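Long-range contacts in B-agarase (Saccharophagus degradans, PDB 4BQ2), which hydrolyses agarose-type chains as a family 50 exo-beta-agarase, cutting beta-linkages from a chain end: residues Q85-V90 against T99-I104; N540-K545 against V556-L561; E643-S648 against N690-G695. All blocks are in the same frame, centred on the assembly; numbering follows the deposited sequence. Where two conformers were deposited one is given.

Contact 1: residues Q85-V90 against T99-I104; sequences QFYLDV and TRSIDI
With its hydroxyl turned away from its own backbone N (chi1 -179°), Ser101 lays OG over the backbone of the 85-90 strand, where the fully extended side chain of Gln85 (CG likewise opposite the backbone N, chi1 173°) delivers its amide. Ser101 OG donates to Phe86 O at 2.7 Å, approaching from above the carbonyl plane, and accepts Gln85 NE2 at 3.0 Å, in the plane of the amide. Phe86 O also takes Ile102 N, this time within the carbonyl plane, at 3.2 Å, so two donors grip one buried carbonyl from different directions. The same hydroxyl sits over one face of the Tyr87 ring, offset toward its rim.

Strands 84-92 and 97-104 form a beta hairpin in the agarase CBM-like region, a worked case of antiparallel alternation: Phe86 with Ile102 and Leu88 with Arg100 are hydrogen-bonded pairs, while Gln85 with Asp103, Tyr87 with Ser101 and Asp89 with Thr99 are non-hydrogen-bonded. Leu88 N reaches Arg100 O at 2.7 Å and Arg100 N returns to Leu88 O at 2.9 Å. Farther along, Asp89 and Thr99 run side by side, and Thr99 OG1 donates to the syn side of Asp89 OD1 at 2.6 Å, 29° out of the carboxylate plane. Phe86 and Ile104 make an apolar pair, CD2 of Phe86 lying 4.1 Å from CG1 of Ile104. Gln85 joins this beta-rich N-terminal part to the 667-669 loop: its OE1 accepts from His669 N, its NE2 donates to Leu667 O, and Ile668 touches Tyr87.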
loop_
_atom_site.group_PDB
_atom_site.type_symbol
_atom_site.label_atom_id
_atom_site.label_comp_id
_atom_site.label_asym_id
_atom_site.label_seq_id
_atom_site.Cartn_x
_atom_site.Cartn_y
_atom_site.Cartn_z
ATOM N N GLN A 85 -2.045 11.903 12.636
ATOM C CA GLN A 85 -0.939 11.522 11.768
ATOM C C GLN A 85 -0.573 12.775 10.956
ATOM O O GLN A 85 -1.375 13.257 10.132
ATOM C CB GLN A 85 -1.293 10.344 10.844
ATOM C CG GLN A 85 -0.183 10.075 9.825
ATOM C CD GLN A 85 -0.473 8.934 8.888
ATOM O OE1 GLN A 85 -1.564 8.341 8.924
ATOM N NE2 GLN A 85 0.471 8.656 7.981
ATOM N N PHE A 86 0.613 13.323 11.224
ATOM C CA PHE A 86 1.131 14.439 10.472
ATOM C C PHE A 86 1.965 13.952 9.293
ATOM O O PHE A 86 2.805 13.019 9.440
ATOM C CB PHE A 86 2.048 15.309 11.370
ATOM C CG PHE A 86 1.408 16.559 11.859
ATOM C CD1 PHE A 86 0.398 17.202 11.100
ATOM C CD2 PHE A 86 1.831 17.147 13.047
ATOM C CE1 PHE A 86 -0.164 18.400 11.537
ATOM C CE2 PHE A 86 1.272 18.331 13.493
ATOM C CZ PHE A 86 0.257 18.952 12.746
ATOM N N TYR A 87 1.757 14.600 8.146
ATOM C CA TYR A 87 2.647 14.488 7.013
ATOM C C TYR A 87 3.555 15.691 7.048
ATOM O O TYR A 87 3.063 16.816 7.109
ATOM C CB TYR A 87 1.846 14.461 5.714
ATOM C CG TYR A 87 1.075 13.162 5.536
ATOM C CD1 TYR A 87 -0.201 13.026 6.051
ATOM C CD2 TYR A 87 1.645 12.085 4.870
ATOM C CE1 TYR A 87 -0.929 11.830 5.899
ATOM C CE2 TYR A 87 0.945 10.885 4.708
ATOM C CZ TYR A 87 -0.337 10.771 5.230
ATOM O OH TYR A 87 -1.023 9.582 5.049
ATOM N N LEU A 88 4.874 15.455 7.074
ATOM C CA LEU A 88 5.835 16.528 7.038
ATOM C C LEU A 88 6.421 16.528 5.623
ATOM O O LEU A 88 7.032 15.538 5.221
ATOM C CB LEU A 88 6.929 16.309 8.102
ATOM C CG LEU A 88 8.162 17.198 7.888
ATOM C CD1 LEU A 88 7.838 18.639 8.280
ATOM C CD2 LEU A 88 9.392 16.654 8.654
ATOM N N ASP A 89 6.180 17.611 4.882
ATOM C CA ASP A 89 6.733 17.780 3.545
ATOM C C ASP A 89 7.649 18.979 3.606
ATOM O O ASP A 89 7.250 20.044 4.061
ATOM C CB ASP A 89 5.615 18.066 2.542
ATOM C CG ASP A 89 4.726 16.843 2.294
ATOM O OD1 ASP A 89 5.128 15.997 1.479
ATOM O OD2 ASP A 89 3.640 16.742 2.926
ATOM N N VAL A 90 8.882 18.789 3.149
ATOM C CA VAL A 90 9.873 19.840 3.167
ATOM C C VAL A 90 10.293 20.022 1.713
ATOM O O VAL A 90 10.685 19.062 1.057
ATOM C CB VAL A 90 11.076 19.458 4.064
ATOM C CG1 VAL A 90 12.140 20.543 4.042
ATOM C CG2 VAL A 90 10.613 19.218 5.502
ATOM N N THR A 99 8.905 13.555 1.990
ATOM C CA THR A 99 7.742 13.378 2.866
ATOM C C THR A 99 8.105 12.388 3.967
ATOM O O THR A 99 8.539 11.261 3.693
ATOM C CB THR A 99 6.516 12.810 2.082
ATOM O OG1 THR A 99 6.203 13.663 0.979
ATOM C CG2 THR A 99 5.278 12.714 2.982
ATOM N N ARG A 100 7.896 12.796 5.210
ATOM C CA ARG A 100 7.971 11.859 6.332
ATOM C C ARG A 100 6.660 11.991 7.053
ATOM O O ARG A 100 5.929 12.939 6.841
ATOM C CB ARG A 100 9.141 12.192 7.276
ATOM C CG ARG A 100 10.528 11.975 6.684
ATOM C CD ARG A 100 11.604 11.923 7.792
ATOM N NE ARG A 100 12.927 11.670 7.213
ATOM C CZ ARG A 100 13.714 10.626 7.484
ATOM N NH1 ARG A 100 13.361 9.701 8.378
ATOM N NH2 ARG A 100 14.897 10.526 6.856
ATOM N N SER A 101 6.354 11.034 7.912
ATOM C CA SER A 101 5.102 11.078 8.629
ATOM C C SER A 101 5.235 10.288 9.915
ATOM O O SER A 101 6.119 9.383 10.028
ATOM C CB SER A 101 3.962 10.486 7.751
ATOM O OG SER A 101 2.728 10.555 8.460
ATOM N N ILE A 102 4.370 10.604 10.881
ATOM C CA ILE A 102 4.349 9.876 12.158
ATOM C C ILE A 102 3.023 10.128 12.868
ATOM O O ILE A 102 2.303 11.083 12.534
ATOM C CB ILE A 102 5.568 10.278 13.051
ATOM C CG1 ILE A 102 5.763 9.293 14.198
ATOM C CG2 ILE A 102 5.428 11.711 13.562
ATOM C CD1 ILE A 102 6.058 7.896 13.711
ATOM N N ASP A 103 2.683 9.272 13.829
ATOM C CA ASP A 103 1.523 9.478 14.698
ATOM C C ASP A 103 1.905 10.429 15.819
ATOM O O ASP A 103 3.030 10.355 16.318
ATOM C CB ASP A 103 1.122 8.153 15.377
ATOM C CG ASP A 103 2.238 7.570 16.218
ATOM O OD1 ASP A 103 3.242 7.102 15.620
ATOM O OD2 ASP A 103 2.107 7.594 17.482
ATOM N N ILE A 104 0.970 11.306 16.190
ATOM C CA ILE A 104 1.112 12.208 17.327
ATOM C C ILE A 104 0.048 11.835 18.344
ATOM O O ILE A 104 -1.148 12.133 18.158
ATOM C CB ILE A 104 0.962 13.699 16.948
ATOM C CG1 ILE A 104 1.754 14.046 15.671
ATOM C CG2 ILE A 104 1.312 14.555 18.157
ATOM C CD1 ILE A 104 3.284 13.837 15.731
#

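Contact 2: residues N540-K545 against V556-L561; sequences NAWGLK and VDVKAL
Trp542 and Leu544 carry one side of this contact and meet Val556, Val558 and Leu561 without a single hydrogen bond between the segments. The closest packing is at the six-membered part of the indole, where CZ3 of Trp542 lies 3.5 Å from CG1 of Val558, the methyl coming in obliquely. Val556 CG1 sits at the edge of the same ring system, near its plane, and also meets Leu544 end on, 3.7 Å from its CD1. That methyl is trans to N of Val556 (chi1 169°), where one branch serves both neighbours.

The chain leaves the end of helix 535-542, where Gly543, with positive phi, has left helical geometry, runs through helix 549-552 and returns through an inverse gamma turn centred on Asp557 and a short 3-10 segment, 558-560, to pack beside the start of helix 565-593. This is the beta-galactosidase-like catalytic part, in family 50 enzymes a (beta/alpha)8 barrel. Leu567 of helix 565-593 touches both Trp542 and Leu561, and Trp542 NE1 is hydrogen-bonded to Asp570 OD2.

Packing is looser where Leu561 crosses Leu544, Leu561 CD1 standing 4.1 Å from Leu544 CD2 and 4.0 Å from Trp542 O; both leucines are partly exposed. On the solvent side the CB of Asp557 is directed away from 540-545, and within 556-561 Lys559 NZ and Asp557 OD1 form a salt bridge of 3.1 Å, on the syn side but well out of the carboxylate plane.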
loop_
_atom_site.group_PDB
_atom_site.type_symbol
_atom_site.label_atom_id
_atom_site.label_comp_id
_atom_site.label_asym_id
_atom_site.label_seq_id
_atom_site.Cartn_x
_atom_site.Cartn_y
_atom_site.Cartn_z
ATOM N N ASN A 540 -3.286 23.624 -35.991
ATOM C CA ASN A 540 -3.846 24.801 -35.349
ATOM C C ASN A 540 -4.323 24.494 -33.946
ATOM O O ASN A 540 -4.267 25.350 -33.091
ATOM C CB ASN A 540 -4.981 25.410 -36.173
ATOM C CG ASN A 540 -4.480 26.402 -37.215
ATOM O OD1 ASN A 540 -3.522 27.159 -36.986
ATOM N ND2 ASN A 540 -5.140 26.415 -38.364
ATOM N N ALA A 541 -4.804 23.276 -33.714
ATOM C CA ALA A 541 -5.232 22.902 -32.363
ATOM C C ALA A 541 -4.033 22.807 -31.406
ATOM O O ALA A 541 -4.109 23.261 -30.253
ATOM C CB ALA A 541 -6.058 21.618 -32.372
ATOM N N TRP A 542 -2.917 22.291 -31.905
ATOM C CA TRP A 542 -1.752 22.047 -31.058
ATOM C C TRP A 542 -0.717 23.132 -31.144
ATOM O O TRP A 542 0.302 23.075 -30.447
ATOM C CB TRP A 542 -1.112 20.700 -31.404
ATOM C CG TRP A 542 -1.958 19.508 -31.002
ATOM C CD1 TRP A 542 -3.271 19.514 -30.637
ATOM C CD2 TRP A 542 -1.537 18.135 -30.973
ATOM N NE1 TRP A 542 -3.687 18.229 -30.357
ATOM C CE2 TRP A 542 -2.636 17.369 -30.552
ATOM C CE3 TRP A 542 -0.324 17.486 -31.252
ATOM C CZ2 TRP A 542 -2.572 15.965 -30.416
ATOM C CZ3 TRP A 542 -0.256 16.099 -31.121
ATOM C CH2 TRP A 542 -1.376 15.355 -30.700
ATOM N N GLY A 543 -0.994 24.126 -31.986
ATOM C CA GLY A 543 -0.049 25.211 -32.248
ATOM C C GLY A 543 1.218 24.713 -32.927
ATOM O O GLY A 543 2.293 25.227 -32.669
ATOM N N LEU A 544 1.101 23.711 -33.796
ATOM C CA LEU A 544 2.282 23.110 -34.438
ATOM C C LEU A 544 2.334 23.389 -35.947
ATOM O O LEU A 544 1.420 23.998 -36.504
ATOM C CB LEU A 544 2.301 21.590 -34.190
ATOM C CG LEU A 544 2.503 21.009 -32.785
ATOM C CD1 LEU A 544 2.425 19.491 -32.822
ATOM C CD2 LEU A 544 3.832 21.443 -32.188
ATOM N N LYS A 545 3.384 22.905 -36.607
ATOM C CA LYS A 545 3.569 23.119 -38.045
ATOM C C LYS A 545 4.016 21.839 -38.726
ATOM O O LYS A 545 4.923 21.851 -39.568
ATOM C CB LYS A 545 4.618 24.204 -38.296
ATOM C CG LYS A 545 4.274 25.581 -37.760
ATOM C CD LYS A 545 5.441 26.529 -38.002
ATOM C CE LYS A 545 6.751 25.925 -37.499
ATOM N NZ LYS A 545 7.909 26.195 -38.405
ATOM N N VAL A 556 5.563 12.896 -31.942
ATOM C CA VAL A 556 5.521 14.340 -31.710
ATOM C C VAL A 556 5.722 14.573 -30.217
ATOM O O VAL A 556 5.013 13.963 -29.390
ATOM C CB VAL A 556 4.139 14.915 -32.083
ATOM C CG1 VAL A 556 3.993 16.363 -31.600
ATOM C CG2 VAL A 556 3.882 14.770 -33.577
ATOM N N ASP A 557 6.672 15.456 -29.896
ATOM C CA ASP A 557 7.054 15.793 -28.517
ATOM C C ASP A 557 6.091 16.817 -27.824
ATOM O O ASP A 557 6.423 17.989 -27.545
ATOM C CB ASP A 557 8.523 16.232 -28.507
ATOM C CG ASP A 557 9.047 16.532 -27.121
ATOM O OD1 ASP A 557 8.525 15.991 -26.122
ATOM O OD2 ASP A 557 10.009 17.322 -27.035
ATOM N N VAL A 558 4.882 16.349 -27.553
ATOM C CA VAL A 558 3.858 17.153 -26.886
ATOM C C VAL A 558 4.264 17.484 -25.459
ATOM O O VAL A 558 3.733 18.411 -24.851
ATOM C CB VAL A 558 2.482 16.471 -26.961
ATOM C CG1 VAL A 558 1.942 16.553 -28.382
ATOM C CG2 VAL A 558 2.555 15.018 -26.502
ATOM N N LYS A 559 5.248 16.747 -24.947
ATOM C CA LYS A 559 5.714 16.885 -23.576
ATOM C C LYS A 559 6.220 18.291 -23.289
ATOM O O LYS A 559 6.071 18.780 -22.185
ATOM C CB LYS A 559 6.795 15.842 -23.314
ATOM C CG LYS A 559 7.571 15.960 -22.025
ATOM C CD LYS A 559 8.404 14.694 -21.815
ATOM C CE LYS A 559 9.002 14.128 -23.107
ATOM N NZ LYS A 559 10.141 14.903 -23.700
ATOM N N ALA A 560 6.804 18.944 -24.296
ATOM C CA ALA A 560 7.284 20.320 -24.125
ATOM C C ALA A 560 6.197 21.405 -24.331
ATOM O O ALA A 560 6.440 22.574 -24.048
ATOM C CB ALA A 560 8.501 20.567 -25.017
ATOM N N LEU A 561 5.005 21.027 -24.798
ATOM C CA LEU A 561 3.914 21.995 -25.019
ATOM C C LEU A 561 3.106 22.256 -23.745
ATOM O O LEU A 561 2.828 21.324 -22.980
ATOM C CB LEU A 561 2.950 21.511 -26.117
ATOM C CG LEU A 561 3.535 21.059 -27.467
ATOM C CD1 LEU A 561 2.472 20.468 -28.395
ATOM C CD2 LEU A 561 4.259 22.229 -28.129
#

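Contact 3: residues E643-S648 against N690-G695; sequences ELDKPS and NPYFVG
Asp645 meets Tyr692 with OD1 at the edge of the ring, in its plane, 3.6 Å from CE1; carboxylate and ring stand almost perpendicular, 89° apart. Asp645 has positive phi, just after helix 641-644, and its CB is directed away from the other segment, yet a chi1 of -163° swings the carboxylate back to the ring. Its oxygens have stronger partners as well, Lys266 in a salt bridge and Trp271 NE1 in a hydrogen bond. Next, Lys646 contributes its backbone: the carbonyl O approaches the Tyr692 ring obliquely and accepts Ser648 OG at 2.9 Å, while its NZ is held by Ala621 O. Pro647 follows, its CB 3.9 Å from Val694 CG1, and its CA-H points at Tyr692 O.

At Ser648 the two segments become parallel neighbours, Ser648 bridging with Phe693. Strands 648-652 and 693-699 are adjacent and parallel with helix 673-688 between them in the chain, a beta-alpha-beta arrangement consistent with the (beta/alpha)8 barrel of these glycoside hydrolases. Ser648 N gives a weak, bent bond to Tyr692 O at 2.8 Å, whereas Val694 N donates to Ser648 O at the same 2.8 Å but far straighter, at 168°. Ser648 CB rests over one face of the Phe693 ring in a CH-pi contact, 4.0 Å from the centroid.

Chemically, the serine hydroxyl is drawn back to its own segment, so only its methylene is presented to the aromatic face, and the alignment of the two strands rests on backbone bonds and apolar contacts, with the aspartate's charge answered by lysine beyond them.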
loop_
_atom_site.group_PDB
_atom_site.type_symbol
_atom_site.label_atom_id
_atom_site.label_comp_id
_atom_site.label_asym_id
_atom_site.label_seq_id
_atom_site.Cartn_x
_atom_site.Cartn_y
_atom_site.Cartn_z
ATOM N N GLU A 643 -22.447 9.757 -9.451
ATOM C CA GLU A 643 -22.717 9.819 -10.881
ATOM C C GLU A 643 -22.456 8.469 -11.569
ATOM O O GLU A 643 -23.162 8.120 -12.523
ATOM C CB GLU A 643 -21.904 10.934 -11.568
ATOM C CG GLU A 643 -22.155 11.042 -13.080
ATOM C CD GLU A 643 -20.861 11.127 -13.898
ATOM O OE1 GLU A 643 -20.077 10.123 -13.954
ATOM O OE2 GLU A 643 -20.614 12.212 -14.499
ATOM N N LEU A 644 -21.456 7.711 -11.108
ATOM C CA LEU A 644 -21.192 6.400 -11.701
ATOM C C LEU A 644 -22.279 5.414 -11.319
ATOM O O LEU A 644 -22.666 4.590 -12.131
ATOM C CB LEU A 644 -19.848 5.838 -11.205
ATOM C CG LEU A 644 -18.597 6.635 -11.506
ATOM C CD1 LEU A 644 -17.397 5.958 -10.857
ATOM C CD2 LEU A 644 -18.406 6.708 -13.007
ATOM N N ASP A 645 -22.754 5.512 -10.077
ATOM C CA ASP A 645 -23.752 4.596 -9.526
ATOM C C ASP A 645 -23.311 3.136 -9.722
ATOM O O ASP A 645 -24.115 2.310 -10.173
ATOM C CB ASP A 645 -25.135 4.816 -10.176
ATOM C CG ASP A 645 -26.271 4.189 -9.365
ATOM O OD1 ASP A 645 -26.065 3.906 -8.153
ATOM O OD2 ASP A 645 -27.372 3.979 -9.949
ATOM N N LYS A 646 -22.055 2.824 -9.375
ATOM C CA LYS A 646 -21.540 1.451 -9.483
ATOM C C LYS A 646 -21.225 0.920 -8.104
ATOM O O LYS A 646 -20.636 1.633 -7.273
ATOM C CB LYS A 646 -20.215 1.337 -10.295
ATOM C CG LYS A 646 -20.278 1.553 -11.791
ATOM C CD LYS A 646 -20.940 0.403 -12.571
ATOM C CE LYS A 646 -20.100 -0.877 -12.574
ATOM N NZ LYS A 646 -20.649 -1.865 -13.546
ATOM N N PRO A 647 -21.521 -0.358 -7.885
ATOM C CA PRO A 647 -21.046 -0.991 -6.674
ATOM C C PRO A 647 -19.518 -0.956 -6.701
ATOM O O PRO A 647 -18.895 -1.064 -7.773
ATOM C CB PRO A 647 -21.585 -2.411 -6.777
ATOM C CG PRO A 647 -21.810 -2.636 -8.242
ATOM C CD PRO A 647 -22.221 -1.302 -8.779
ATOM N N SER A 648 -18.933 -0.777 -5.523
ATOM C CA SER A 648 -17.499 -0.484 -5.424
ATOM C C SER A 648 -16.903 -1.321 -4.294
ATOM O O SER A 648 -17.606 -1.798 -3.422
ATOM C CB SER A 648 -17.309 1.014 -5.152
ATOM O OG SER A 648 -17.923 1.793 -6.200
ATOM N N ASN A 690 -21.122 4.508 3.282
ATOM C CA ASN A 690 -21.113 4.951 1.902
ATOM C C ASN A 690 -21.976 3.961 1.082
ATOM O O ASN A 690 -21.661 2.780 1.028
ATOM C CB ASN A 690 -19.667 5.050 1.378
ATOM C CG ASN A 690 -19.609 5.640 -0.013
ATOM O OD1 ASN A 690 -20.314 5.160 -0.901
ATOM N ND2 ASN A 690 -18.806 6.702 -0.212
ATOM N N PRO A 691 -23.080 4.437 0.479
ATOM C CA PRO A 691 -24.018 3.527 -0.192
ATOM C C PRO A 691 -23.457 2.833 -1.439
ATOM O O PRO A 691 -24.075 1.892 -1.925
ATOM C CB PRO A 691 -25.200 4.444 -0.563
ATOM C CG PRO A 691 -24.650 5.825 -0.569
ATOM C CD PRO A 691 -23.522 5.845 0.427
ATOM N N TYR A 692 -22.321 3.299 -1.966
ATOM C CA TYR A 692 -21.686 2.691 -3.134
ATOM C C TYR A 692 -20.779 1.497 -2.837
ATOM O O TYR A 692 -20.472 0.724 -3.745
ATOM C CB TYR A 692 -20.973 3.769 -3.973
ATOM C CG TYR A 692 -22.020 4.795 -4.363
ATOM C CD1 TYR A 692 -22.967 4.482 -5.333
ATOM C CD2 TYR A 692 -22.143 6.019 -3.670
ATOM C CE1 TYR A 692 -23.987 5.378 -5.663
ATOM C CE2 TYR A 692 -23.161 6.936 -4.001
ATOM C CZ TYR A 692 -24.079 6.590 -4.984
ATOM O OH TYR A 692 -25.082 7.452 -5.341
ATOM N N PHE A 693 -20.367 1.324 -1.580
ATOM C CA PHE A 693 -19.402 0.248 -1.277
ATOM C C PHE A 693 -20.057 -1.021 -0.848
ATOM O O PHE A 693 -20.940 -1.000 -0.001
ATOM C CB PHE A 693 -18.341 0.721 -0.252
ATOM C CG PHE A 693 -17.312 1.579 -0.892
ATOM C CD1 PHE A 693 -16.224 1.001 -1.544
ATOM C CD2 PHE A 693 -17.455 2.958 -0.915
ATOM C CE1 PHE A 693 -15.272 1.781 -2.187
ATOM C CE2 PHE A 693 -16.495 3.751 -1.545
ATOM C CZ PHE A 693 -15.407 3.165 -2.188
ATOM N N VAL A 694 -19.649 -2.117 -1.476
ATOM C CA VAL A 694 -20.083 -3.449 -1.060
ATOM C C VAL A 694 -19.105 -4.251 -0.203
ATOM O O VAL A 694 -19.375 -5.417 0.128
ATOM C CB VAL A 694 -20.547 -4.308 -2.248
ATOM C CG1 VAL A 694 -21.581 -3.509 -3.074
ATOM C CG2 VAL A 694 -19.345 -4.755 -3.112
ATOM N N GLY A 695 -17.999 -3.626 0.174
ATOM C CA GLY A 695 -17.027 -4.270 1.068
ATOM C C GLY A 695 -15.701 -3.524 1.148
ATOM O O GLY A 695 -15.470 -2.543 0.445
#

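In the fold
Along the chain the three contacts come in series, each closing before the next opens. Contact 1 lies in the CBM-like part and contact 2 in the beta-galactosidase-like part, which also includes 643-648 of contact 3. Centres are about 40 Å apart for contacts 1 and 2, about 31 Å for 1 and 3, and about 39 Å for 2 and 3, and none touches another. Contact 3 starts neighbouring parallel strands of a six-stranded mixed sheet, and contact 2 joins the end of helix 535-542 to the loop before helix 565-593. The contacts thus sample the N-terminal beta part and two places of the catalytic part; contact 1 also touches the 667-669 loop, which lies between the two segments of contact 3 in sequence.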